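Local coordinates for oxidoreductase, 2OG-Fe(II) oxygenase family (PDB 6N1F), which binds an iron ion and probably catalyses 2-oxoglutarate-dependent oxidation, as related iron/ascorbate-dependent oxygenases do, at residues A[34-39]-A[123-128]; A[182-185]-A[189-192]; A[27-32]-A[44-49]; A[128-133]-A[224-229]. All coordinates share one frame; numbering follows the deposited sequence.

Contact 1: A[34-39]-A[123-128]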
# COMPACT_ATOMS: atom_id res chain seq x y z
N GLY A 34 0.91 8.44 -17.89
CA GLY A 34 1.79 9.57 -18.09
C GLY A 34 3.12 9.37 -17.38
O GLY A 34 3.64 8.26 -17.31
N GLY A 35 3.65 10.46 -16.84
CA GLY A 35 4.91 10.42 -16.12
C GLY A 35 4.81 10.98 -14.72
O GLY A 35 3.70 11.15 -14.20
N MSE A 36 5.95 11.31 -14.11
CA MSE A 36 5.97 11.76 -12.73
C MSE A 36 5.08 12.98 -12.49
O MSE A 36 4.33 13.02 -11.52
CB MSE A 36 7.40 12.09 -12.28
CG MSE A 36 7.47 12.47 -10.79
SE MSE A 36 6.67 11.13 -9.57
CE MSE A 36 8.16 9.86 -9.61
N ALA A 37 5.17 13.97 -13.39
CA ALA A 37 4.31 15.15 -13.27
C ALA A 37 2.84 14.76 -13.21
O ALA A 37 2.06 15.35 -12.46
CB ALA A 37 4.55 16.10 -14.43
N ASP A 38 2.45 13.75 -14.00
CA ASP A 38 1.06 13.27 -13.99
C ASP A 38 0.76 12.48 -12.73
O ASP A 38 -0.31 12.65 -12.13
CB ASP A 38 0.79 12.42 -15.24
CG ASP A 38 1.21 13.11 -16.52
OD1 ASP A 38 0.66 14.20 -16.82
OD2 ASP A 38 2.11 12.58 -17.22
N TYR A 39 1.66 11.57 -12.32
CA TYR A 39 1.43 10.80 -11.10
C TYR A 39 1.19 11.71 -9.90
O TYR A 39 0.22 11.54 -9.16
CB TYR A 39 2.60 9.87 -10.81
CG TYR A 39 3.00 8.93 -11.92
CD1 TYR A 39 2.10 8.56 -12.90
CD2 TYR A 39 4.29 8.42 -11.97
CE1 TYR A 39 2.47 7.70 -13.90
CE2 TYR A 39 4.67 7.57 -12.96
CZ TYR A 39 3.76 7.20 -13.92
OH TYR A 39 4.15 6.34 -14.90
N THR A 123 13.41 5.99 -3.03
CA THR A 123 13.36 7.20 -2.22
C THR A 123 13.22 8.44 -3.09
O THR A 123 12.45 9.35 -2.78
CB THR A 123 14.62 7.29 -1.35
OG1 THR A 123 14.75 6.09 -0.59
CG2 THR A 123 14.54 8.50 -0.42
N ARG A 124 13.99 8.51 -4.18
CA ARG A 124 13.82 9.62 -5.11
C ARG A 124 12.44 9.58 -5.76
O ARG A 124 11.79 10.62 -5.91
CB ARG A 124 14.89 9.58 -6.19
CG ARG A 124 16.28 9.94 -5.73
CD ARG A 124 16.36 11.38 -5.28
NE ARG A 124 17.73 11.87 -5.29
CZ ARG A 124 18.11 13.07 -4.86
NH1 ARG A 124 17.20 13.92 -4.38
NH2 ARG A 124 19.39 13.42 -4.91
N PHE A 125 11.99 8.38 -6.15
CA PHE A 125 10.73 8.23 -6.87
C PHE A 125 9.55 8.69 -6.04
O PHE A 125 8.69 9.44 -6.52
CB PHE A 125 10.56 6.76 -7.29
CG PHE A 125 9.29 6.47 -8.06
CD1 PHE A 125 9.27 6.57 -9.45
CD2 PHE A 125 8.15 6.03 -7.41
CE1 PHE A 125 8.12 6.28 -10.16
CE2 PHE A 125 6.99 5.73 -8.13
CZ PHE A 125 6.98 5.86 -9.51
N PHE A 126 9.48 8.28 -4.77
CA PHE A 126 8.37 8.73 -3.95
C PHE A 126 8.59 10.13 -3.39
O PHE A 126 7.61 10.83 -3.13
CB PHE A 126 8.10 7.71 -2.84
CG PHE A 126 7.41 6.47 -3.37
CD1 PHE A 126 6.08 6.52 -3.74
CD2 PHE A 126 8.12 5.29 -3.56
CE1 PHE A 126 5.44 5.41 -4.26
CE2 PHE A 126 7.49 4.18 -4.07
CZ PHE A 126 6.15 4.24 -4.42
N GLY A 127 9.84 10.57 -3.27
CA GLY A 127 10.09 11.96 -2.93
C GLY A 127 9.50 12.92 -3.95
O GLY A 127 8.86 13.92 -3.59
N ASP A 128 9.72 12.65 -5.23
CA ASP A 128 9.08 13.45 -6.26
C ASP A 128 7.56 13.28 -6.23
O ASP A 128 6.81 14.24 -6.44
CB ASP A 128 9.62 13.06 -7.64
CG ASP A 128 11.09 13.40 -7.79
OD1 ASP A 128 11.68 13.91 -6.81
OD2 ASP A 128 11.64 13.16 -8.88
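M36, a selenomethionine, meets F125 in a Met-aromatic contact where the first turn of helix 36-45 packs against helix 120-130, two helices that lie on the large sheet of the double-stranded beta-helix fold. The terminal methyl does most of the touching: CE of M36 sits over one face of the F125 ring, displaced toward its rim, 3.5 Å from F125 CD1. Measured to the ring centroid, CE is 3.8 Å away and 25° off the normal, the geometry of a CH-pi interaction. The selenium lies farther back above the same ring, 5.2 Å from the centroid. The same methyl, M36 CE, also lies against F125 O, 3.2 Å away. Nearer the root of the side chain, CG of M36 packs on CB of D128, 3.9 Å away, one helical turn beyond F125.

The M36 chain leaves with CG anti to the backbone N (chi1 -176°) and then bends at both following torsions, which folds the methyl back over the ring. Behind this first shell, Y39 adds a looser apolar touch from its CD2 to F125 CZ, while L51 of strand 48-51 touches the side chains of both Y39 and F125. At the start of helix 36-45, the side chain of D38 holds the N-cap residue: G35 N donates to D38 OD2 at 2.6 Å, in a nearly straight bond of 167° that uses the oxygen's anti lone pair.

Contact 2: A[182-185]-A[189-192]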
# COMPACT_ATOMS: atom_id res chain seq x y z
N VAL A 182 -11.24 0.87 -3.06
CA VAL A 182 -12.18 1.97 -3.22
C VAL A 182 -11.91 3.04 -2.18
O VAL A 182 -11.92 2.75 -0.97
CB VAL A 182 -13.63 1.48 -3.12
CG1 VAL A 182 -14.57 2.63 -3.40
CG2 VAL A 182 -13.87 0.33 -4.09
N VAL A 183 -11.73 4.28 -2.64
CA VAL A 183 -11.55 5.46 -1.80
C VAL A 183 -12.84 6.26 -1.81
O VAL A 183 -13.45 6.46 -2.86
CB VAL A 183 -10.38 6.33 -2.31
CG1 VAL A 183 -10.15 7.50 -1.38
CG2 VAL A 183 -9.13 5.50 -2.48
N HIS A 184 -13.22 6.77 -0.63
CA HIS A 184 -14.45 7.53 -0.42
C HIS A 184 -14.14 8.93 0.10
O HIS A 184 -14.39 9.24 1.28
CB HIS A 184 -15.36 6.79 0.56
CG HIS A 184 -15.85 5.47 0.06
ND1 HIS A 184 -17.13 5.29 -0.41
CD2 HIS A 184 -15.22 4.28 -0.07
CE1 HIS A 184 -17.28 4.03 -0.80
NE2 HIS A 184 -16.14 3.40 -0.60
N PRO A 185 -13.64 9.81 -0.75
CA PRO A 185 -13.40 11.19 -0.32
C PRO A 185 -14.70 11.90 0.02
O PRO A 185 -15.73 11.69 -0.63
CB PRO A 185 -12.72 11.83 -1.53
CG PRO A 185 -13.20 11.04 -2.68
CD PRO A 185 -13.41 9.64 -2.20
N PRO A 189 -17.92 11.29 -5.56
CA PRO A 189 -18.15 9.88 -5.86
C PRO A 189 -17.00 9.04 -5.34
O PRO A 189 -15.85 9.52 -5.25
CB PRO A 189 -18.23 9.85 -7.39
CG PRO A 189 -18.58 11.25 -7.77
CD PRO A 189 -17.92 12.12 -6.77
N PRO A 190 -17.25 7.79 -4.99
CA PRO A 190 -16.15 6.86 -4.71
C PRO A 190 -15.23 6.72 -5.92
O PRO A 190 -15.68 6.74 -7.07
CB PRO A 190 -16.86 5.54 -4.39
CG PRO A 190 -18.27 5.90 -4.08
CD PRO A 190 -18.57 7.15 -4.84
N ASN A 191 -13.93 6.57 -5.65
CA ASN A 191 -12.91 6.30 -6.66
C ASN A 191 -12.52 4.83 -6.62
O ASN A 191 -11.96 4.36 -5.62
CB ASN A 191 -11.68 7.19 -6.43
CG ASN A 191 -12.04 8.66 -6.38
OD1 ASN A 191 -12.97 9.10 -7.05
ND2 ASN A 191 -11.32 9.43 -5.57
N VAL A 192 -12.78 4.11 -7.71
CA VAL A 192 -12.64 2.66 -7.77
C VAL A 192 -11.39 2.31 -8.56
O VAL A 192 -11.23 2.76 -9.70
CB VAL A 192 -13.88 2.01 -8.40
CG1 VAL A 192 -13.70 0.49 -8.47
CG2 VAL A 192 -15.11 2.36 -7.62
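H184 turns its CG beside the backbone N (chi1 -64°), which carries the imidazole back over P190, while V182 sets CG1 anti to its own N (chi1 -175°), alongside the same proline. P190 is therefore touched by two side chains of the partner strand. Its CB lies over one face of the H184 ring, 4.2 Å from the ring centroid and 25° off the normal, a CH-pi contact offset toward the rim. V182 CG1 packs on P190 CB at 3.8 Å, the two groups running side by side in the same direction. The far end of the imidazole is held as well, since H184 NE2 is hydrogen-bonded to E210 of strand 208-211.

The backbones form a beta hairpin. V183 and N191 are its antiparallel hydrogen-bonded pair: N191 N donates to V183 O at 2.8 Å and V183 N donates to N191 O at 3.0 Å. V182 and V192 follow as the non-hydrogen-bonded pair, with V182 CA making a CA-H...O contact to N191 O. On the face carrying V183 and N191, the amide ND2 of N191 packs against P185 CG, 3.8 Å away.

V183 reaches to about 4 Å, side chain to side chain, from the iron ligand H209. In the four-stranded sheet, strand 181-184 lies between strands 191-193 and 208-211, the latter bearing H209, and strand 191-193 is bordered on its other side by strand 27-29.

Contact 3: A[27-32]-A[44-49]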
# COMPACT_ATOMS: atom_id res chain seq x y z
N LEU A 27 -16.55 6.63 -9.83
CA LEU A 27 -15.54 7.02 -10.80
C LEU A 27 -14.49 5.91 -10.88
O LEU A 27 -13.77 5.65 -9.91
CB LEU A 27 -14.93 8.36 -10.39
CG LEU A 27 -13.97 9.04 -11.38
CD1 LEU A 27 -14.65 9.29 -12.73
CD2 LEU A 27 -13.43 10.35 -10.80
N HIS A 28 -14.42 5.23 -12.02
CA HIS A 28 -13.45 4.15 -12.19
C HIS A 28 -12.19 4.70 -12.87
O HIS A 28 -12.28 5.47 -13.83
CB HIS A 28 -14.04 3.00 -13.01
CG HIS A 28 -15.13 2.25 -12.31
ND1 HIS A 28 -15.16 0.87 -12.23
CD2 HIS A 28 -16.25 2.68 -11.68
CE1 HIS A 28 -16.24 0.49 -11.58
NE2 HIS A 28 -16.91 1.57 -11.22
N PHE A 29 -11.03 4.31 -12.36
CA PHE A 29 -9.74 4.79 -12.83
C PHE A 29 -8.97 3.63 -13.45
O PHE A 29 -8.99 2.52 -12.93
CB PHE A 29 -8.89 5.36 -11.68
CG PHE A 29 -9.33 6.72 -11.21
CD1 PHE A 29 -8.72 7.87 -11.69
CD2 PHE A 29 -10.33 6.86 -10.25
CE1 PHE A 29 -9.13 9.12 -11.25
CE2 PHE A 29 -10.72 8.11 -9.80
CZ PHE A 29 -10.13 9.24 -10.31
N ARG A 30 -8.31 3.91 -14.57
CA ARG A 30 -7.32 3.00 -15.12
C ARG A 30 -5.95 3.43 -14.59
O ARG A 30 -5.83 4.43 -13.89
CB ARG A 30 -7.38 3.02 -16.65
N CYS A 31 -4.90 2.68 -14.94
CA CYS A 31 -3.54 3.10 -14.59
C CYS A 31 -3.20 4.42 -15.27
O CYS A 31 -3.52 4.63 -16.44
CB CYS A 31 -2.51 2.05 -14.99
SG CYS A 31 -2.70 0.47 -14.20
N ASN A 32 -2.52 5.30 -14.53
CA ASN A 32 -2.07 6.56 -15.12
C ASN A 32 -0.99 6.28 -16.15
O ASN A 32 0.02 5.64 -15.84
CB ASN A 32 -1.56 7.49 -14.03
CG ASN A 32 -1.33 8.88 -14.53
OD1 ASN A 32 -0.61 9.09 -15.51
ND2 ASN A 32 -1.97 9.86 -13.89
N ARG A 44 -2.29 14.56 -6.00
CA ARG A 44 -2.67 15.86 -5.46
C ARG A 44 -4.17 16.11 -5.62
O ARG A 44 -4.86 16.44 -4.64
CB ARG A 44 -1.86 16.96 -6.15
CG ARG A 44 -1.34 18.04 -5.21
CD ARG A 44 -0.54 19.11 -5.96
NE ARG A 44 0.59 18.55 -6.70
CZ ARG A 44 0.75 18.62 -8.02
NH1 ARG A 44 -0.13 19.25 -8.78
NH2 ARG A 44 1.82 18.06 -8.58
N GLU A 45 -4.70 15.99 -6.84
CA GLU A 45 -6.08 16.42 -7.09
C GLU A 45 -7.08 15.36 -6.67
O GLU A 45 -8.07 15.66 -6.00
CB GLU A 45 -6.27 16.77 -8.56
CG GLU A 45 -5.48 18.00 -9.00
CD GLU A 45 -5.49 18.23 -10.50
OE1 GLU A 45 -5.61 17.23 -11.25
OE2 GLU A 45 -5.40 19.40 -10.91
N VAL A 46 -6.83 14.10 -7.05
CA VAL A 46 -7.73 13.00 -6.77
C VAL A 46 -7.50 12.44 -5.37
O VAL A 46 -8.45 12.09 -4.67
CB VAL A 46 -7.57 11.90 -7.85
CG1 VAL A 46 -8.33 10.66 -7.47
CG2 VAL A 46 -8.02 12.41 -9.20
N GLY A 47 -6.24 12.34 -4.95
CA GLY A 47 -5.93 11.73 -3.68
C GLY A 47 -5.43 10.31 -3.78
O GLY A 47 -4.99 9.75 -2.76
N THR A 48 -5.47 9.72 -4.97
CA THR A 48 -5.09 8.34 -5.22
C THR A 48 -4.63 8.24 -6.67
O THR A 48 -5.19 8.89 -7.55
CB THR A 48 -6.28 7.39 -4.98
OG1 THR A 48 -6.80 7.63 -3.67
CG2 THR A 48 -5.83 5.94 -5.07
N VAL A 49 -3.60 7.43 -6.91
CA VAL A 49 -3.14 7.17 -8.26
C VAL A 49 -2.66 5.72 -8.33
O VAL A 49 -2.10 5.19 -7.36
CB VAL A 49 -2.03 8.17 -8.65
CG1 VAL A 49 -0.79 7.98 -7.77
CG2 VAL A 49 -1.69 8.02 -10.11
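A short turn joins helix 36-45 to strand 48-51, an edge strand of the large antiparallel sheet, and the chain before that helix folds back across this junction. F29 and V46 make the main contact, approaching from opposite directions. The far end of the phenyl ring meets the valine's two methyls: F29 CZ lies 3.6 Å from V46 CG1 and 4.0 Å from V46 CG2, so the ring end rests against the fork of the branch. The valine has CG1 anti to its backbone N (chi1 171°), which leaves both methyls facing the ring. A second, smaller touch follows farther along, where N32 CB packs on V49 CG2 at 4.0 Å.

The polar end of N32 is occupied elsewhere. Its OD1 accepts from G34 N and its ND2 is hydrogen-bonded to Q42 OE1, which ties the loop to helix 36-45 while the CB leans on the strand. Between V46 and T48 the chain turns through G47, the first residue to leave helical angles, with a positive phi of 101°.

F29 also stacks on F193 and touches Q42, and V46 rests on N191. The contact thus lies between the edge of the smaller sheet, where strand 27-29 runs parallel to strand 191-193, and the junction of helix 36-45 with strand 48-51.

Contact 4: A[128-133]-A[224-229]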
# COMPACT_ATOMS: atom_id res chain seq x y z
N ASP A 128 9.72 12.65 -5.23
CA ASP A 128 9.08 13.45 -6.26
C ASP A 128 7.56 13.28 -6.23
O ASP A 128 6.81 14.24 -6.44
CB ASP A 128 9.62 13.06 -7.64
CG ASP A 128 11.09 13.40 -7.79
OD1 ASP A 128 11.68 13.91 -6.81
OD2 ASP A 128 11.64 13.16 -8.88
N MSE A 129 7.10 12.07 -5.96
CA MSE A 129 5.69 11.71 -6.02
C MSE A 129 4.94 12.51 -4.97
O MSE A 129 3.86 13.02 -5.23
CB MSE A 129 5.52 10.20 -5.80
CG MSE A 129 4.13 9.73 -5.46
SE MSE A 129 3.11 9.24 -7.03
CE MSE A 129 4.31 7.94 -7.87
N PHE A 130 5.55 12.62 -3.79
CA PHE A 130 4.94 13.37 -2.70
C PHE A 130 5.15 14.87 -2.85
O PHE A 130 4.43 15.65 -2.21
CB PHE A 130 5.49 12.88 -1.35
CG PHE A 130 5.25 11.40 -1.09
CD1 PHE A 130 4.29 10.69 -1.79
CD2 PHE A 130 6.00 10.73 -0.13
CE1 PHE A 130 4.08 9.34 -1.56
CE2 PHE A 130 5.81 9.37 0.11
CZ PHE A 130 4.84 8.68 -0.61
N GLY A 131 6.10 15.29 -3.67
CA GLY A 131 6.32 16.70 -3.89
C GLY A 131 6.90 17.46 -2.71
O GLY A 131 6.49 18.60 -2.47
N THR A 132 7.83 16.86 -1.97
CA THR A 132 8.49 17.55 -0.87
C THR A 132 9.94 17.10 -0.79
O THR A 132 10.31 16.02 -1.26
CB THR A 132 7.79 17.30 0.48
OG1 THR A 132 8.26 18.24 1.46
CG2 THR A 132 8.11 15.93 0.97
N ARG A 133 10.76 17.96 -0.21
CA ARG A 133 12.14 17.59 0.06
C ARG A 133 12.28 16.85 1.38
O ARG A 133 13.34 16.26 1.63
CB ARG A 133 13.03 18.84 0.07
N TYR A 224 2.48 -0.66 2.58
CA TYR A 224 3.33 0.03 3.54
C TYR A 224 2.92 1.49 3.66
O TYR A 224 2.21 2.03 2.81
CB TYR A 224 4.83 -0.08 3.21
CG TYR A 224 5.34 0.31 1.83
CD1 TYR A 224 6.14 1.43 1.65
CD2 TYR A 224 5.09 -0.50 0.72
CE1 TYR A 224 6.65 1.77 0.39
CE2 TYR A 224 5.59 -0.17 -0.54
CZ TYR A 224 6.36 0.96 -0.70
OH TYR A 224 6.83 1.26 -1.96
N PHE A 225 3.41 2.12 4.73
CA PHE A 225 2.93 3.42 5.17
C PHE A 225 4.10 4.36 5.39
O PHE A 225 5.11 3.99 5.99
CB PHE A 225 2.09 3.26 6.45
CG PHE A 225 0.89 2.36 6.27
CD1 PHE A 225 -0.34 2.89 5.94
CD2 PHE A 225 1.01 0.99 6.41
CE1 PHE A 225 -1.44 2.07 5.77
CE2 PHE A 225 -0.07 0.17 6.24
CZ PHE A 225 -1.30 0.71 5.92
N TYR A 226 3.94 5.59 4.91
CA TYR A 226 4.98 6.62 4.94
C TYR A 226 4.58 7.73 5.91
O TYR A 226 3.43 8.19 5.90
CB TYR A 226 5.19 7.22 3.55
CG TYR A 226 6.18 6.54 2.63
CD1 TYR A 226 7.54 6.56 2.89
CD2 TYR A 226 5.75 5.92 1.46
CE1 TYR A 226 8.45 5.97 2.04
CE2 TYR A 226 6.67 5.31 0.60
CZ TYR A 226 8.01 5.34 0.90
OH TYR A 226 8.93 4.75 0.07
N SER A 227 5.53 8.15 6.73
CA SER A 227 5.37 9.28 7.63
C SER A 227 6.67 10.07 7.65
O SER A 227 7.74 9.51 7.44
CB SER A 227 5.01 8.82 9.05
OG SER A 227 4.93 9.91 9.96
N ARG A 228 6.57 11.38 7.88
CA ARG A 228 7.75 12.18 8.18
C ARG A 228 8.18 12.04 9.64
O ARG A 228 9.29 12.46 9.99
CB ARG A 228 7.52 13.65 7.86
CG ARG A 228 7.22 13.96 6.41
CD ARG A 228 6.81 15.41 6.26
NE ARG A 228 5.65 15.73 7.08
CZ ARG A 228 5.68 16.49 8.18
NH1 ARG A 228 6.82 17.05 8.59
NH2 ARG A 228 4.56 16.70 8.85
N HIS A 229 7.33 11.48 10.49
CA HIS A 229 7.67 11.28 11.89
C HIS A 229 8.27 9.89 12.06
O HIS A 229 7.67 8.90 11.64
CB HIS A 229 6.43 11.42 12.77
CG HIS A 229 6.70 11.29 14.24
ND1 HIS A 229 7.64 12.06 14.90
CD2 HIS A 229 6.15 10.48 15.18
CE1 HIS A 229 7.65 11.74 16.18
NE2 HIS A 229 6.77 10.78 16.37
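F130 presents the edge of its ring to the face of Y226, a T-shaped pair with centroids 5.3 Å apart and planes at 77°. The side chains themselves meet at about a right angle. From the phenylalanine, the leading atoms are CE2 and CZ: CZ lies 3.6 Å from Y226 CD2, which is in the plane of the F130 ring, while CE2 hovers 3.7 Å above the tyrosine plane and 3.8 Å from Y226 CG. The approach is therefore not central but shifted toward the rim, over the CG-CD2 side of the tyrosine ring.

F130 comes from the last turn of helix 120-130 with CG anti to its carbonyl carbon (chi1 -59°), a setting that sends the ring out from the helix end toward the strand. Just beyond it, the chain leaves helical angles at G131, where phi is positive. Around the pair, F130 also stacks on F166 and meets Y136, whereas Y226 rests on I138 and V168 of the neighbouring strands. At the strand end, S227 OG accepts from H229 N at 2.9 Å, forming an ST turn.

The arrangement is an aromatic cluster joining a helix end to strand 218-227, an inner strand of the large sheet in the double-stranded beta-helix fold of this oxygenase family.

In the fold
Along the chain, contacts 1 and 3 interleave, their segments alternating, and both draw on helix 36-45; D38 and Y39 pack on N32, and the two contacts' centres are about 14 Å apart. Contact 2 comes after both, between the two segments of contact 4 in sequence. Contact 1 passes directly into contact 4 through helix 120-130 and the shared D128, with centres about 11 Å apart. Contacts 2 and 3, about 9 Å between centres, adjoin in the smaller sheet, where strands 191-193 and 27-29 are neighbours. Contact 2 lies about 22 Å from contacts 1 and 4, centre to centre. The series thus runs from the helical layer to the hairpin beside iron-binding strand 208-211, linking N-terminal elements to the oxygenase core.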